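Local coordinates for protein VP5 (Halorubrum pleomorphic virus 6, PDB 6QGL) that is an envelope protein of a haloarchaeal pleomorphic virus and probably drives fusion of the viral envelope with the host cell membrane, at residues Glu304-Ile309 and Pro319-Leu324; Gln336-Ser341 and Gly445-Asp450; Gly381-Val386 and Thr393-Ala398. All coordinates share one frame; numbering follows the deposited sequence.

Contact 1 (Glu304-Ile309 and Pro319-Leu324)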
ATOM      1  N   GLU A 304      -2.275   3.150 -23.281  1.00 99.76           N
ATOM      2  CA  GLU A 304      -2.939   3.770 -24.429  1.00102.15           C
ATOM      3  C   GLU A 304      -4.258   4.482 -24.107  1.00106.45           C
ATOM      4  O   GLU A 304      -4.574   5.452 -24.774  1.00107.75           O
ATOM      5  CB  GLU A 304      -3.153   2.737 -25.550  1.00105.46           C
ATOM      6  CG  GLU A 304      -1.878   2.353 -26.283  1.00117.23           C
ATOM      7  CD  GLU A 304      -2.014   1.181 -27.234  1.00139.21           C
ATOM      8  OE1 GLU A 304      -2.014   0.024 -26.755  1.00134.00           O
ATOM      9  OE2 GLU A 304      -2.106   1.417 -28.461  1.00134.85           O
ATOM     10  N   ARG A 305      -5.046   3.989 -23.139  1.00101.56           N
ATOM     11  CA  ARG A 305      -6.343   4.590 -22.799  1.00101.26           C
ATOM     12  C   ARG A 305      -6.327   5.422 -21.512  1.00103.43           C
ATOM     13  O   ARG A 305      -5.334   5.424 -20.784  1.00101.90           O
ATOM     14  CB  ARG A 305      -7.439   3.510 -22.723  1.00101.65           C
ATOM     15  CG  ARG A 305      -7.892   3.000 -24.080  1.00113.97           C
ATOM     16  CD  ARG A 305      -8.134   1.504 -24.055  1.00123.81           C
ATOM     17  NE  ARG A 305      -7.739   0.882 -25.319  1.00134.69           N
ATOM     18  CZ  ARG A 305      -6.529   0.393 -25.571  1.00148.86           C
ATOM     19  NH1 ARG A 305      -5.580   0.436 -24.642  1.00133.71           N
ATOM     20  NH2 ARG A 305      -6.258  -0.147 -26.751  1.00138.27           N
ATOM     21  N   GLU A 306      -7.443   6.132 -21.251  1.00 99.90           N
ATOM     22  CA  GLU A 306      -7.710   6.960 -20.073  1.00 97.99           C
ATOM     23  C   GLU A 306      -9.171   6.708 -19.687  1.00101.67           C
ATOM     24  O   GLU A 306     -10.080   7.004 -20.466  1.00102.66           O
ATOM     25  CB  GLU A 306      -7.447   8.453 -20.365  1.00 99.81           C
ATOM     26  CG  GLU A 306      -7.651   9.381 -19.172  1.00107.64           C
ATOM     27  CD  GLU A 306      -6.547   9.461 -18.132  1.00124.80           C
ATOM     28  OE1 GLU A 306      -5.486   8.821 -18.315  1.00118.80           O
ATOM     29  OE2 GLU A 306      -6.745  10.185 -17.131  1.00116.54           O
ATOM     30  N   ALA A 307      -9.384   6.114 -18.508  1.00 96.72           N
ATOM     31  CA  ALA A 307     -10.713   5.757 -18.022  1.00 96.49           C
ATOM     32  C   ALA A 307     -11.282   6.759 -17.037  1.00 99.12           C
ATOM     33  O   ALA A 307     -10.605   7.137 -16.081  1.00 97.25           O
ATOM     34  CB  ALA A 307     -10.675   4.378 -17.385  1.00 96.82           C
ATOM     35  N   THR A 308     -12.539   7.170 -17.262  1.00 96.31           N
ATOM     36  CA  THR A 308     -13.274   8.046 -16.351  1.00 94.95           C
ATOM     37  C   THR A 308     -14.154   7.091 -15.550  1.00 98.40           C
ATOM     38  O   THR A 308     -15.052   6.454 -16.103  1.00 99.09           O
ATOM     39  CB  THR A 308     -14.022   9.156 -17.108  1.00103.75           C
ATOM     40  OG1 THR A 308     -13.112   9.830 -17.980  1.00104.49           O
ATOM     41  CG2 THR A 308     -14.659  10.170 -16.176  1.00100.78           C
ATOM     42  N   ILE A 309     -13.815   6.919 -14.273  1.00 93.83           N
ATOM     43  CA  ILE A 309     -14.472   5.992 -13.347  1.00 93.75           C
ATOM     44  C   ILE A 309     -15.395   6.740 -12.409  1.00 97.34           C
ATOM     45  O   ILE A 309     -15.145   7.906 -12.118  1.00 95.95           O
ATOM     46  CB  ILE A 309     -13.355   5.211 -12.571  1.00 96.09           C
ATOM     47  CG1 ILE A 309     -12.424   4.438 -13.520  1.00 97.18           C
ATOM     48  CG2 ILE A 309     -13.879   4.300 -11.447  1.00 96.74           C
ATOM     49  CD1 ILE A 309     -13.076   3.510 -14.477  1.00106.96           C
ATOM     50  N   PRO A 319     -10.723  10.607 -13.569  1.00 92.15           N
ATOM     51  CA  PRO A 319     -10.060  10.136 -14.797  1.00 92.84           C
ATOM     52  C   PRO A 319      -8.687   9.525 -14.453  1.00 95.47           C
ATOM     53  O   PRO A 319      -7.967  10.065 -13.610  1.00 94.20           O
ATOM     54  CB  PRO A 319      -9.924  11.412 -15.632  1.00 95.40           C
ATOM     55  CG  PRO A 319     -10.015  12.560 -14.633  1.00 98.91           C
ATOM     56  CD  PRO A 319     -10.341  12.002 -13.269  1.00 93.26           C
ATOM     57  N   GLY A 320      -8.333   8.411 -15.088  1.00 91.94           N
ATOM     58  CA  GLY A 320      -7.054   7.758 -14.822  1.00 91.03           C
ATOM     59  C   GLY A 320      -6.781   6.483 -15.590  1.00 94.43           C
ATOM     60  O   GLY A 320      -7.631   6.006 -16.345  1.00 94.78           O
ATOM     61  N   THR A 321      -5.575   5.922 -15.384  1.00 89.90           N
ATOM     62  CA  THR A 321      -5.103   4.701 -16.048  1.00 89.86           C
ATOM     63  C   THR A 321      -5.180   3.474 -15.130  1.00 91.55           C
ATOM     64  O   THR A 321      -4.874   3.567 -13.939  1.00 90.10           O
ATOM     65  CB  THR A 321      -3.702   4.910 -16.647  1.00 98.90           C
ATOM     66  OG1 THR A 321      -2.790   5.279 -15.618  1.00 97.60           O
ATOM     67  CG2 THR A 321      -3.679   5.970 -17.737  1.00 99.04           C
ATOM     68  N   PHE A 322      -5.593   2.326 -15.698  1.00 87.75           N
ATOM     69  CA  PHE A 322      -5.743   1.048 -14.996  1.00 86.79           C
ATOM     70  C   PHE A 322      -4.468   0.198 -14.985  1.00 89.17           C
ATOM     71  O   PHE A 322      -3.524   0.461 -15.735  1.00 88.74           O
ATOM     72  CB  PHE A 322      -6.873   0.217 -15.633  1.00 89.77           C
ATOM     73  CG  PHE A 322      -8.286   0.519 -15.201  1.00 91.56           C
ATOM     74  CD1 PHE A 322      -8.682   0.335 -13.880  1.00 93.98           C
ATOM     75  CD2 PHE A 322      -9.246   0.895 -16.131  1.00 94.89           C
ATOM     76  CE1 PHE A 322      -9.997   0.587 -13.488  1.00 95.25           C
ATOM     77  CE2 PHE A 322     -10.565   1.128 -15.740  1.00 98.00           C
ATOM     78  CZ  PHE A 322     -10.930   0.970 -14.422  1.00 95.30           C
ATOM     79  N   ALA A 323      -4.481  -0.854 -14.136  1.00 84.71           N
ATOM     80  CA  ALA A 323      -3.441  -1.871 -13.970  1.00 84.00           C
ATOM     81  C   ALA A 323      -4.063  -3.098 -13.301  1.00 87.67           C
ATOM     82  O   ALA A 323      -4.703  -2.966 -12.257  1.00 86.99           O
ATOM     83  CB  ALA A 323      -2.290  -1.334 -13.129  1.00 83.79           C
ATOM     84  N   LEU A 324      -3.922  -4.277 -13.925  1.00 84.65           N
ATOM     85  CA  LEU A 324      -4.453  -5.536 -13.387  1.00 84.89           C
ATOM     86  C   LEU A 324      -3.299  -6.486 -13.106  1.00 88.04           C
ATOM     87  O   LEU A 324      -2.430  -6.617 -13.960  1.00 87.60           O
ATOM     88  CB  LEU A 324      -5.431  -6.202 -14.384  1.00 86.37           C
ATOM     89  CG  LEU A 324      -6.790  -5.539 -14.637  1.00 91.75           C
ATOM     90  CD1 LEU A 324      -7.539  -6.267 -15.735  1.00 93.60           C
ATOM     91  CD2 LEU A 324      -7.650  -5.559 -13.403  1.00 94.19           C
TER

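Contact 2 (Gln336-Ser341 and Gly445-Asp450)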
ATOM      1  N   GLN A 336     -20.088  -0.578 -18.258  1.00109.04           N
ATOM      2  CA  GLN A 336     -20.171  -1.732 -17.361  1.00108.87           C
ATOM      3  C   GLN A 336     -19.778  -1.396 -15.920  1.00109.69           C
ATOM      4  O   GLN A 336     -18.960  -0.504 -15.689  1.00106.99           O
ATOM      5  CB  GLN A 336     -19.321  -2.900 -17.897  1.00110.95           C
ATOM      6  CG  GLN A 336     -19.853  -3.540 -19.178  1.00128.52           C
ATOM      7  CD  GLN A 336     -21.093  -4.367 -18.944  1.00150.22           C
ATOM      8  OE1 GLN A 336     -21.048  -5.445 -18.341  1.00146.23           O
ATOM      9  NE2 GLN A 336     -22.228  -3.877 -19.418  1.00144.09           N
ATOM     10  N   THR A 337     -20.364  -2.136 -14.960  1.00106.67           N
ATOM     11  CA  THR A 337     -20.148  -2.009 -13.514  1.00104.83           C
ATOM     12  C   THR A 337     -19.326  -3.215 -13.029  1.00108.09           C
ATOM     13  O   THR A 337     -19.711  -4.357 -13.300  1.00109.74           O
ATOM     14  CB  THR A 337     -21.510  -1.917 -12.775  1.00115.30           C
ATOM     15  OG1 THR A 337     -22.129  -3.205 -12.728  1.00117.93           O
ATOM     16  CG2 THR A 337     -22.475  -0.936 -13.424  1.00114.95           C
ATOM     17  N   TYR A 338     -18.207  -2.971 -12.320  1.00102.03           N
ATOM     18  CA  TYR A 338     -17.332  -4.046 -11.834  1.00101.45           C
ATOM     19  C   TYR A 338     -17.125  -4.042 -10.327  1.00103.89           C
ATOM     20  O   TYR A 338     -16.892  -2.986  -9.740  1.00101.81           O
ATOM     21  CB  TYR A 338     -15.966  -4.000 -12.539  1.00101.23           C
ATOM     22  CG  TYR A 338     -16.039  -4.185 -14.037  1.00104.08           C
ATOM     23  CD1 TYR A 338     -16.124  -5.456 -14.601  1.00107.84           C
ATOM     24  CD2 TYR A 338     -16.014  -3.091 -14.896  1.00104.35           C
ATOM     25  CE1 TYR A 338     -16.195  -5.633 -15.981  1.00109.96           C
ATOM     26  CE2 TYR A 338     -16.077  -3.256 -16.280  1.00106.65           C
ATOM     27  CZ  TYR A 338     -16.172  -4.530 -16.818  1.00115.83           C
ATOM     28  OH  TYR A 338     -16.239  -4.703 -18.179  1.00118.26           O
ATOM     29  N   ASP A 339     -17.178  -5.232  -9.708  1.00101.34           N
ATOM     30  CA  ASP A 339     -16.926  -5.387  -8.279  1.00100.74           C
ATOM     31  C   ASP A 339     -15.581  -6.088  -8.120  1.00103.20           C
ATOM     32  O   ASP A 339     -15.474  -7.263  -8.475  1.00104.04           O
ATOM     33  CB  ASP A 339     -18.053  -6.161  -7.565  1.00105.11           C
ATOM     34  CG  ASP A 339     -17.907  -6.282  -6.050  1.00115.55           C
ATOM     35  OD1 ASP A 339     -16.937  -5.711  -5.489  1.00114.28           O
ATOM     36  OD2 ASP A 339     -18.758  -6.950  -5.425  1.00123.67           O
ATOM     37  N   PRO A 340     -14.559  -5.387  -7.579  1.00 97.30           N
ATOM     38  CA  PRO A 340     -13.223  -5.994  -7.438  1.00 96.06           C
ATOM     39  C   PRO A 340     -13.096  -7.138  -6.441  1.00100.29           C
ATOM     40  O   PRO A 340     -12.061  -7.806  -6.434  1.00 99.50           O
ATOM     41  CB  PRO A 340     -12.328  -4.814  -7.055  1.00 95.84           C
ATOM     42  CG  PRO A 340     -13.116  -3.596  -7.393  1.00 99.93           C
ATOM     43  CD  PRO A 340     -14.533  -3.976  -7.161  1.00 97.32           C
ATOM     44  N   SER A 341     -14.131  -7.378  -5.615  1.00 97.92           N
ATOM     45  CA  SER A 341     -14.128  -8.471  -4.641  1.00 99.21           C
ATOM     46  C   SER A 341     -14.276  -9.835  -5.336  1.00104.05           C
ATOM     47  O   SER A 341     -13.818 -10.848  -4.802  1.00104.65           O
ATOM     48  CB  SER A 341     -15.220  -8.271  -3.594  1.00104.25           C
ATOM     49  OG  SER A 341     -16.520  -8.345  -4.153  1.00114.04           O
ATOM     50  N   GLY A 445     -13.905  -1.391  -3.767  1.00 87.04           N
ATOM     51  CA  GLY A 445     -15.347  -1.260  -3.914  1.00 88.29           C
ATOM     52  C   GLY A 445     -15.784  -1.122  -5.355  1.00 93.06           C
ATOM     53  O   GLY A 445     -14.987  -0.726  -6.214  1.00 91.06           O
ATOM     54  N   ALA A 446     -17.068  -1.438  -5.610  1.00 92.51           N
ATOM     55  CA  ALA A 446     -17.719  -1.394  -6.918  1.00 93.43           C
ATOM     56  C   ALA A 446     -17.561  -0.053  -7.634  1.00 97.24           C
ATOM     57  O   ALA A 446     -17.766   1.009  -7.038  1.00 95.82           O
ATOM     58  CB  ALA A 446     -19.190  -1.754  -6.785  1.00 96.26           C
ATOM     59  N   PHE A 447     -17.162  -0.120  -8.911  1.00 95.01           N
ATOM     60  CA  PHE A 447     -16.944   1.034  -9.775  1.00 94.40           C
ATOM     61  C   PHE A 447     -17.596   0.824 -11.136  1.00101.39           C
ATOM     62  O   PHE A 447     -17.774  -0.319 -11.567  1.00102.43           O
ATOM     63  CB  PHE A 447     -15.433   1.303  -9.943  1.00 94.75           C
ATOM     64  CG  PHE A 447     -14.616   0.208 -10.602  1.00 96.83           C
ATOM     65  CD1 PHE A 447     -14.534   0.114 -11.989  1.00100.52           C
ATOM     66  CD2 PHE A 447     -13.877  -0.685  -9.837  1.00 98.98           C
ATOM     67  CE1 PHE A 447     -13.772  -0.887 -12.596  1.00101.84           C
ATOM     68  CE2 PHE A 447     -13.102  -1.679 -10.448  1.00102.12           C
ATOM     69  CZ  PHE A 447     -13.057  -1.774 -11.823  1.00100.66           C
ATOM     70  N   THR A 448     -17.928   1.924 -11.825  1.00 99.12           N
ATOM     71  CA  THR A 448     -18.497   1.868 -13.173  1.00101.10           C
ATOM     72  C   THR A 448     -17.594   2.672 -14.109  1.00105.50           C
ATOM     73  O   THR A 448     -17.215   3.801 -13.782  1.00103.48           O
ATOM     74  CB  THR A 448     -19.978   2.314 -13.214  1.00110.73           C
ATOM     75  OG1 THR A 448     -20.073   3.701 -12.938  1.00109.23           O
ATOM     76  CG2 THR A 448     -20.839   1.595 -12.222  1.00110.37           C
ATOM     77  N   VAL A 449     -17.224   2.073 -15.252  1.00104.45           N
ATOM     78  CA  VAL A 449     -16.371   2.706 -16.259  1.00104.65           C
ATOM     79  C   VAL A 449     -17.279   3.571 -17.140  1.00111.45           C
ATOM     80  O   VAL A 449     -18.064   3.031 -17.914  1.00113.12           O
ATOM     81  CB  VAL A 449     -15.549   1.669 -17.082  1.00109.40           C
ATOM     82  CG1 VAL A 449     -14.604   2.360 -18.064  1.00109.14           C
ATOM     83  CG2 VAL A 449     -14.774   0.718 -16.170  1.00108.22           C
ATOM     84  N   ASP A 450     -17.208   4.906 -16.980  1.00108.18           N
ATOM     85  CA  ASP A 450     -18.040   5.846 -17.738  1.00109.65           C
ATOM     86  C   ASP A 450     -17.624   5.914 -19.202  1.00117.01           C
ATOM     87  O   ASP A 450     -18.424   5.587 -20.080  1.00118.69           O
ATOM     88  CB  ASP A 450     -18.032   7.251 -17.098  1.00109.69           C
ATOM     89  CG  ASP A 450     -18.550   7.300 -15.675  1.00117.33           C
ATOM     90  OD1 ASP A 450     -19.618   6.706 -15.411  1.00118.64           O
ATOM     91  OD2 ASP A 450     -17.899   7.953 -14.830  1.00121.02           O
TER

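Contact 3 (Gly381-Val386 and Thr393-Ala398)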
ATOM      1  N   GLY A 381      -9.346  15.468   2.795  1.00 89.42           N
ATOM      2  CA  GLY A 381      -8.692  15.988   1.598  1.00 87.96           C
ATOM      3  C   GLY A 381      -9.645  16.555   0.559  1.00 89.28           C
ATOM      4  O   GLY A 381      -9.224  16.853  -0.563  1.00 88.44           O
ATOM      5  N   THR A 382     -10.941  16.687   0.914  1.00 84.28           N
ATOM      6  CA  THR A 382     -11.972  17.250   0.034  1.00 82.39           C
ATOM      7  C   THR A 382     -12.718  18.370   0.737  1.00 84.53           C
ATOM      8  O   THR A 382     -12.806  18.382   1.967  1.00 84.85           O
ATOM      9  CB  THR A 382     -12.983  16.194  -0.478  1.00 89.05           C
ATOM     10  OG1 THR A 382     -13.806  15.733   0.592  1.00 88.43           O
ATOM     11  CG2 THR A 382     -12.332  15.032  -1.218  1.00 87.82           C
ATOM     12  N   ALA A 383     -13.281  19.291  -0.052  1.00 79.07           N
ATOM     13  CA  ALA A 383     -14.089  20.400   0.438  1.00 77.88           C
ATOM     14  C   ALA A 383     -15.492  20.287  -0.138  1.00 79.36           C
ATOM     15  O   ALA A 383     -15.646  19.987  -1.327  1.00 78.50           O
ATOM     16  CB  ALA A 383     -13.464  21.729   0.041  1.00 78.48           C
ATOM     17  N   ILE A 384     -16.518  20.486   0.712  1.00 74.52           N
ATOM     18  CA  ILE A 384     -17.915  20.445   0.279  1.00 73.08           C
ATOM     19  C   ILE A 384     -18.292  21.855  -0.151  1.00 74.38           C
ATOM     20  O   ILE A 384     -18.267  22.780   0.667  1.00 73.83           O
ATOM     21  CB  ILE A 384     -18.891  19.847   1.337  1.00 76.70           C
ATOM     22  CG1 ILE A 384     -18.466  18.417   1.743  1.00 78.12           C
ATOM     23  CG2 ILE A 384     -20.342  19.855   0.814  1.00 76.99           C
ATOM     24  CD1 ILE A 384     -18.985  17.947   3.081  1.00 85.54           C
ATOM     25  N   GLU A 385     -18.577  22.018  -1.452  1.00 69.22           N
ATOM     26  CA  GLU A 385     -18.976  23.286  -2.058  1.00 67.75           C
ATOM     27  C   GLU A 385     -20.496  23.367  -2.001  1.00 69.74           C
ATOM     28  O   GLU A 385     -21.186  22.685  -2.762  1.00 69.62           O
ATOM     29  CB  GLU A 385     -18.456  23.409  -3.503  1.00 69.20           C
ATOM     30  CG  GLU A 385     -16.943  23.502  -3.616  1.00 79.62           C
ATOM     31  CD  GLU A 385     -16.430  23.950  -4.971  1.00100.84           C
ATOM     32  OE1 GLU A 385     -15.723  24.982  -5.023  1.00 95.98           O
ATOM     33  OE2 GLU A 385     -16.731  23.273  -5.981  1.00 95.03           O
ATOM     34  N   VAL A 386     -21.010  24.157  -1.048  1.00 64.66           N
ATOM     35  CA  VAL A 386     -22.442  24.327  -0.806  1.00 63.57           C
ATOM     36  C   VAL A 386     -22.958  25.553  -1.556  1.00 65.56           C
ATOM     37  O   VAL A 386     -22.465  26.660  -1.335  1.00 64.62           O
ATOM     38  CB  VAL A 386     -22.763  24.400   0.716  1.00 67.54           C
ATOM     39  CG1 VAL A 386     -24.267  24.475   0.966  1.00 67.19           C
ATOM     40  CG2 VAL A 386     -22.152  23.222   1.470  1.00 68.32           C
ATOM     41  N   THR A 393     -22.118  30.560  -3.084  1.00 63.53           N
ATOM     42  CA  THR A 393     -21.385  29.322  -2.839  1.00 63.91           C
ATOM     43  C   THR A 393     -20.349  29.517  -1.735  1.00 68.14           C
ATOM     44  O   THR A 393     -19.756  30.590  -1.617  1.00 68.22           O
ATOM     45  CB  THR A 393     -20.810  28.760  -4.161  1.00 72.33           C
ATOM     46  OG1 THR A 393     -21.849  28.713  -5.140  1.00 72.98           O
ATOM     47  CG2 THR A 393     -20.218  27.359  -4.011  1.00 70.71           C
ATOM     48  N   VAL A 394     -20.163  28.476  -0.916  1.00 64.55           N
ATOM     49  CA  VAL A 394     -19.187  28.435   0.166  1.00 64.81           C
ATOM     50  C   VAL A 394     -18.438  27.106   0.084  1.00 69.62           C
ATOM     51  O   VAL A 394     -19.068  26.055  -0.050  1.00 69.09           O
ATOM     52  CB  VAL A 394     -19.803  28.730   1.571  1.00 68.48           C
ATOM     53  CG1 VAL A 394     -20.948  27.778   1.917  1.00 68.08           C
ATOM     54  CG2 VAL A 394     -18.741  28.725   2.666  1.00 69.27           C
ATOM     55  N   SER A 395     -17.098  27.160   0.101  1.00 67.46           N
ATOM     56  CA  SER A 395     -16.270  25.957   0.067  1.00 68.16           C
ATOM     57  C   SER A 395     -15.840  25.643   1.493  1.00 73.61           C
ATOM     58  O   SER A 395     -15.211  26.479   2.151  1.00 73.66           O
ATOM     59  CB  SER A 395     -15.065  26.138  -0.851  1.00 71.98           C
ATOM     60  OG  SER A 395     -14.367  24.912  -0.995  1.00 80.79           O
ATOM     61  N   VAL A 396     -16.248  24.470   1.993  1.00 71.23           N
ATOM     62  CA  VAL A 396     -15.949  24.065   3.363  1.00 72.67           C
ATOM     63  C   VAL A 396     -15.060  22.822   3.373  1.00 79.21           C
ATOM     64  O   VAL A 396     -15.549  21.743   3.028  1.00 78.82           O
ATOM     65  CB  VAL A 396     -17.226  23.863   4.234  1.00 76.57           C
ATOM     66  CG1 VAL A 396     -16.865  23.772   5.714  1.00 77.76           C
ATOM     67  CG2 VAL A 396     -18.258  24.965   4.000  1.00 75.32           C
ATOM     68  N   PRO A 397     -13.773  22.933   3.794  1.00 78.09           N
ATOM     69  CA  PRO A 397     -12.925  21.728   3.875  1.00 79.05           C
ATOM     70  C   PRO A 397     -13.372  20.856   5.047  1.00 85.04           C
ATOM     71  O   PRO A 397     -13.813  21.399   6.061  1.00 85.25           O
ATOM     72  CB  PRO A 397     -11.521  22.297   4.102  1.00 81.70           C
ATOM     73  CG  PRO A 397     -11.740  23.584   4.779  1.00 86.41           C
ATOM     74  CD  PRO A 397     -13.056  24.128   4.290  1.00 80.50           C
ATOM     75  N   ALA A 398     -13.268  19.519   4.915  1.00 82.78           N
ATOM     76  CA  ALA A 398     -13.699  18.568   5.950  1.00 84.32           C
ATOM     77  C   ALA A 398     -13.275  18.944   7.377  1.00 91.13           C
ATOM     78  O   ALA A 398     -14.090  18.834   8.298  1.00 91.73           O
ATOM     79  CB  ALA A 398     -13.225  17.169   5.613  1.00 85.43           C
TER

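Contact 1 (Glu304-Ile309 and Pro319-Leu324)
Ile-309 and Phe-322 point at each other from opposite directions across a beta hairpin made of strands 305-311 and 317-324. Ile-309 CD1 lies 3.3 Å from Phe-322 CZ, and Ala-307 CB lies 3.6 Å from Phe-322 CE2. Both aliphatic groups approach the ring obliquely. Phe-349 of strand 347-352 meets the same ring edge-to-face, and Leu-452 of strand 447-454 packs on Ala-307.

The segments 305-309 and 319-324 run at 117° to each other, and the two backbone bonds between them both belong to one pair: Ala-307 N to Gly-320 O at 2.8 Å and Gly-320 N to Ala-307 O also at 2.8 Å. Thr-308 and Pro-319 follow as a non-hydrogen-bonded antiparallel pair. On the other side the strands diverge, and Ala-323 and Leu-324 make no contact with 304-309.

Glu-306 reaches the partner strand with its carboxylate. Its CG is anti to the backbone N (chi1 -178°), and a bend at chi2 (79°) carries the carboxylate over the backbone of Gly-320. OE2 is 3.1 Å from Gly-320 N, but the angle is too poor for a hydrogen bond. Thr-321 OG1 bonds to Thr-350 OG1, while Thr-321 CG2 lies 3.4 Å from Glu-306 OE1 and 3.5 Å from Arg-305 O.

Contact 2 (Gln336-Ser341 and Gly445-Asp450)
Tyr-338 and Phe-447 form the hydrogen-bonded pair where strand 337-338, an outermost strand of a six-stranded antiparallel sheet, adds to strand 447-454. Tyr-338 N reaches Phe-447 O at 2.8 Å, and Phe-447 N returns to Tyr-338 O at 3.0 Å; both bonds are nearly straight. Val-449 N to Gln-336 O, at 3.1 Å, extends the pairing by one bond.

On the face carrying the two aromatics, Phe-447 has its CG between the backbone N and the carbonyl carbon (chi1 62°), which lays the ring beside the partner strand. Tyr-338 CB sits over a face of that ring, 4.1 Å from the Phe-447 centroid and 26° off the normal, a CH-pi contact. The two rings themselves are oblique to each other, their planes at 41°. Pro-340 CG comes to the Phe-447 edge, 3.6 Å from Phe-447 CE2. Val-449 CG2 comes to the Tyr-338 edge, 4.2 Å from Tyr-338 CE2. Ile-309 and Ile-311 of strand 305-311 also pack on Phe-447, and Tyr-338 OH is hydrogen-bonded to Ser-333 N.

The other face carries Thr-337 and Thr-448, which lie side by side with their CG2 methyls touching. Just past the strand comes an Asx turn: Ser-341 N donates to Asp-339 OD1 at 3.3 Å, meeting it from above the carboxylate plane.

Contact 3 (Gly381-Val386 and Thr393-Ala398)
Ile-384 and Val-396 meet through their peptide groups, the flat groups of this contact, and each N-H approaches the other's carbonyl from above its plane. Ile-384 N is 2.8 Å from Val-396 O and 37° out of the carbonyl plane; Val-396 N is 2.9 Å from Ile-384 O and 41° out. The geometry changes on going to the ends of the pairing. Ala-398 N lies in the plane of the Thr-382 carbonyl, 3.2 Å from Thr-382 O, whereas Val-386 N lies close to the line of the Val-394 C=O bond, 2.9 Å from Val-394 O. Val-394 N answers with a 3.0 Å bond to Val-386 O.

These five bonds close an antiparallel beta hairpin of strands 382-388 and 393-397. Strand 382-388 is also paired with strand 422-431.

One face carries Ala-383, Glu-385, Ser-395 and Pro-397. Ser-395 OG is anti to the backbone N (chi1 -173°), a rotation that sets it across the strand gap, 3.5 Å from Ala-383 CB and near the aliphatic stem of Glu-385. The extended Glu-385 chain carries its carboxylate onward, where OE2 forms a salt bridge with Arg-428 NH1 of strand 422-431.

The face of Ile-384, Val-386, Val-394 and Val-396 is buried and aliphatic. Val-386 CB rests 4.0 Å from Val-394 CG1, and Ile-372 of strand 371-374 packs against both valines.

At the start of strand 393-397, Thr-393 CG2 lies near Val-386 O, while Thr-393 OG1 is hydrogen-bonded to Thr-387 OG1.

Contacts 1 and 2 belong to one six-stranded sheet, in which strands 305-311 and 447-454 are neighbours, and their centres are 13 Å apart. Thr-308 O and Asp-450 N, at 2.8 Å, probably form a hydrogen bond between them. Ile-309 supplies the apolar join: its CG2 lies 3.7 Å from Phe-447 CB, and its CD1 lies 3.7 Å from Val-449 CG2. Contact 3 belongs to a separate sheet, with its centre 27 Å from that of either other contact and its nearest atoms about 13 Å from contact 1 and 16 Å from contact 2. Along the chain, however, it falls between the two segments of contact 2.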